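Local coordinates for protein acetone carboxylase alpha subunit (Xanthobacter autotrophicus Py2, PDB 5M45) that forms the alpha subunit of a carboxylase, belongs to the hydantoinase B/oxoprolinase family and assembles with other chains into a six-chain complex, at residues A[556-561]-A[599-604]. Sequence-based numbering, arbitrary orientation.
Sequences SGYRFA and IKRDKQ
Arg559 grips Asp602 side-on: NE meets OD1 at 3.0 Å and NH2 meets OD2 at 2.9 Å, the latter on the oxygen's syn lone pair. Arginine suits this buried place because its flat head can serve both carboxylate oxygens while its faces pack against carbon, Lys600 CD over one and Gln604 CG over the other. OD1 also accepts from Gln604 N, closing an Asx turn as the strand ends; the two donors arrive from opposite faces of the carboxylate and should fix its rotation. With CG between backbone N and carbonyl carbon (chi1 62°), Asp602 carries OD1 to where it can meet both. Lys600 NZ bridges to Glu610 and to Asp302, which Arg559 shares; these acids probably offset the 4.2 Å approach of Arg559 NH1 to Lys600 NZ.

Strands 559-563 and 598-602 pair antiparallel, the latter outermost within this chain in a five-stranded sheet. Residues 559-561 are thus buried, while 599-602 stay partly exposed. Small Ala561 adds little bulk beside long Lys600.

On the other face, Phe560 places CD1 3.5 Å from Arg601 NH1, over the rim of one guanidinium face, the planes 45° apart; Asp582 and Asp591 hold that head by salt bridges. Beyond the strands, long, flexible Lys603 curls back (chi2 and chi3 both near -65°), giving NZ to Gly557 O (2.9 Å), weakly to Ser556 OG (2.8 Å), and to another protein chain's backbone.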
loop_
_atom_site.group_PDB
_atom_site.type_symbol
_atom_site.label_atom_id
_atom_site.label_comp_id
_atom_site.label_asym_id
_atom_site.label_seq_id
_atom_site.Cartn_x
_atom_site.Cartn_y
_atom_site.Cartn_z
ATOM N N SER A 556 16.641 -22.201 -22.941
ATOM C CA SER A 556 15.760 -21.830 -21.835
ATOM C C SER A 556 16.593 -21.613 -20.549
ATOM O O SER A 556 17.823 -21.657 -20.595
ATOM C CB SER A 556 14.656 -22.892 -21.667
ATOM O OG SER A 556 15.169 -24.164 -21.262
ATOM N N GLY A 557 15.933 -21.369 -19.414
ATOM C CA GLY A 557 16.619 -20.895 -18.204
ATOM C C GLY A 557 16.891 -21.978 -17.183
ATOM O O GLY A 557 16.267 -23.051 -17.210
ATOM N N TYR A 558 17.834 -21.691 -16.286
ATOM C CA TYR A 558 18.124 -22.512 -15.130
ATOM C C TYR A 558 18.727 -21.649 -14.008
ATOM O O TYR A 558 19.098 -20.502 -14.225
ATOM C CB TYR A 558 19.039 -23.701 -15.487
ATOM C CG TYR A 558 20.491 -23.315 -15.796
ATOM C CD1 TYR A 558 20.873 -22.894 -17.062
ATOM C CD2 TYR A 558 21.473 -23.357 -14.806
ATOM C CE1 TYR A 558 22.195 -22.532 -17.342
ATOM C CE2 TYR A 558 22.811 -22.987 -15.080
ATOM C CZ TYR A 558 23.169 -22.574 -16.339
ATOM O OH TYR A 558 24.496 -22.196 -16.610
ATOM N N ARG A 559 18.765 -22.236 -12.814
ATOM C CA ARG A 559 19.278 -21.635 -11.582
ATOM C C ARG A 559 20.600 -22.276 -11.157
ATOM O O ARG A 559 20.723 -23.512 -11.187
ATOM C CB ARG A 559 18.239 -21.877 -10.442
ATOM C CG ARG A 559 18.719 -21.594 -9.046
ATOM C CD ARG A 559 17.616 -21.598 -7.985
ATOM N NE ARG A 559 16.982 -22.905 -7.722
ATOM C CZ ARG A 559 16.298 -23.189 -6.601
ATOM N NH1 ARG A 559 16.193 -22.309 -5.599
ATOM N NH2 ARG A 559 15.722 -24.367 -6.461
ATOM N N PHE A 560 21.564 -21.445 -10.765
ATOM C CA PHE A 560 22.724 -21.840 -9.952
ATOM C C PHE A 560 22.926 -20.879 -8.787
ATOM O O PHE A 560 23.102 -19.683 -8.999
ATOM C CB PHE A 560 24.046 -21.875 -10.755
ATOM C CG PHE A 560 25.255 -22.230 -9.915
ATOM C CD1 PHE A 560 25.617 -23.553 -9.720
ATOM C CD2 PHE A 560 26.058 -21.224 -9.333
ATOM C CE1 PHE A 560 26.733 -23.882 -8.920
ATOM C CE2 PHE A 560 27.173 -21.545 -8.565
ATOM C CZ PHE A 560 27.499 -22.879 -8.349
ATOM N N ALA A 561 22.922 -21.433 -7.572
ATOM C CA ALA A 561 23.269 -20.729 -6.350
ATOM C C ALA A 561 24.013 -21.649 -5.406
ATOM O O ALA A 561 23.795 -22.876 -5.427
ATOM C CB ALA A 561 22.018 -20.197 -5.664
ATOM N N ILE A 599 24.598 -26.638 -2.835
ATOM C CA ILE A 599 24.428 -26.117 -4.184
ATOM C C ILE A 599 23.013 -26.380 -4.678
ATOM O O ILE A 599 22.526 -27.498 -4.578
ATOM C CB ILE A 599 25.433 -26.752 -5.168
ATOM C CG1 ILE A 599 26.862 -26.398 -4.748
ATOM C CG2 ILE A 599 25.148 -26.314 -6.620
ATOM C CD1 ILE A 599 27.944 -27.038 -5.559
ATOM N N LYS A 600 22.370 -25.359 -5.228
ATOM C CA LYS A 600 21.116 -25.522 -5.953
ATOM C C LYS A 600 21.378 -25.291 -7.457
ATOM O O LYS A 600 21.718 -24.171 -7.867
ATOM C CB LYS A 600 20.059 -24.556 -5.407
ATOM C CG LYS A 600 19.659 -24.917 -3.966
ATOM C CD LYS A 600 18.422 -24.146 -3.505
ATOM C CE LYS A 600 18.056 -24.483 -2.064
ATOM N NZ LYS A 600 16.733 -23.843 -1.692
ATOM N N ARG A 601 21.297 -26.359 -8.244
ATOM C CA ARG A 601 21.524 -26.323 -9.687
ATOM C C ARG A 601 20.374 -27.097 -10.343
ATOM O O ARG A 601 20.355 -28.343 -10.276
ATOM C CB ARG A 601 22.889 -26.962 -10.038
ATOM C CG ARG A 601 23.150 -27.172 -11.527
ATOM C CD ARG A 601 24.477 -27.853 -11.843
ATOM N NE ARG A 601 25.660 -26.993 -11.665
ATOM C CZ ARG A 601 26.082 -26.056 -12.505
ATOM N NH1 ARG A 601 27.178 -25.381 -12.221
ATOM N NH2 ARG A 601 25.415 -25.753 -13.616
ATOM N N ASP A 602 19.409 -26.384 -10.919
ATOM C CA ASP A 602 18.167 -27.029 -11.377
ATOM C C ASP A 602 17.390 -26.137 -12.335
ATOM O O ASP A 602 17.850 -25.025 -12.642
ATOM C CB ASP A 602 17.305 -27.474 -10.168
ATOM C CG ASP A 602 16.842 -26.322 -9.292
ATOM O OD1 ASP A 602 16.763 -25.162 -9.725
ATOM O OD2 ASP A 602 16.517 -26.571 -8.108
ATOM N N LYS A 603 16.212 -26.612 -12.788
ATOM C CA LYS A 603 15.351 -25.840 -13.699
ATOM C C LYS A 603 14.430 -24.781 -13.054
ATOM O O LYS A 603 13.648 -24.140 -13.757
ATOM C CB LYS A 603 14.482 -26.774 -14.549
ATOM C CG LYS A 603 15.242 -27.642 -15.575
ATOM C CD LYS A 603 15.854 -26.839 -16.700
ATOM C CE LYS A 603 14.831 -26.072 -17.578
ATOM N NZ LYS A 603 15.488 -25.372 -18.719
ATOM N N GLN A 604 14.527 -24.560 -11.752
ATOM C CA GLN A 604 13.585 -23.693 -11.064
ATOM C C GLN A 604 14.005 -22.210 -11.196
ATOM O O GLN A 604 14.695 -21.650 -10.345
ATOM C CB GLN A 604 13.444 -24.152 -9.592
ATOM C CG GLN A 604 12.295 -23.516 -8.827
ATOM C CD GLN A 604 10.955 -23.769 -9.469
ATOM O OE1 GLN A 604 10.734 -24.820 -10.047
ATOM N NE2 GLN A 604 10.039 -22.810 -9.362
#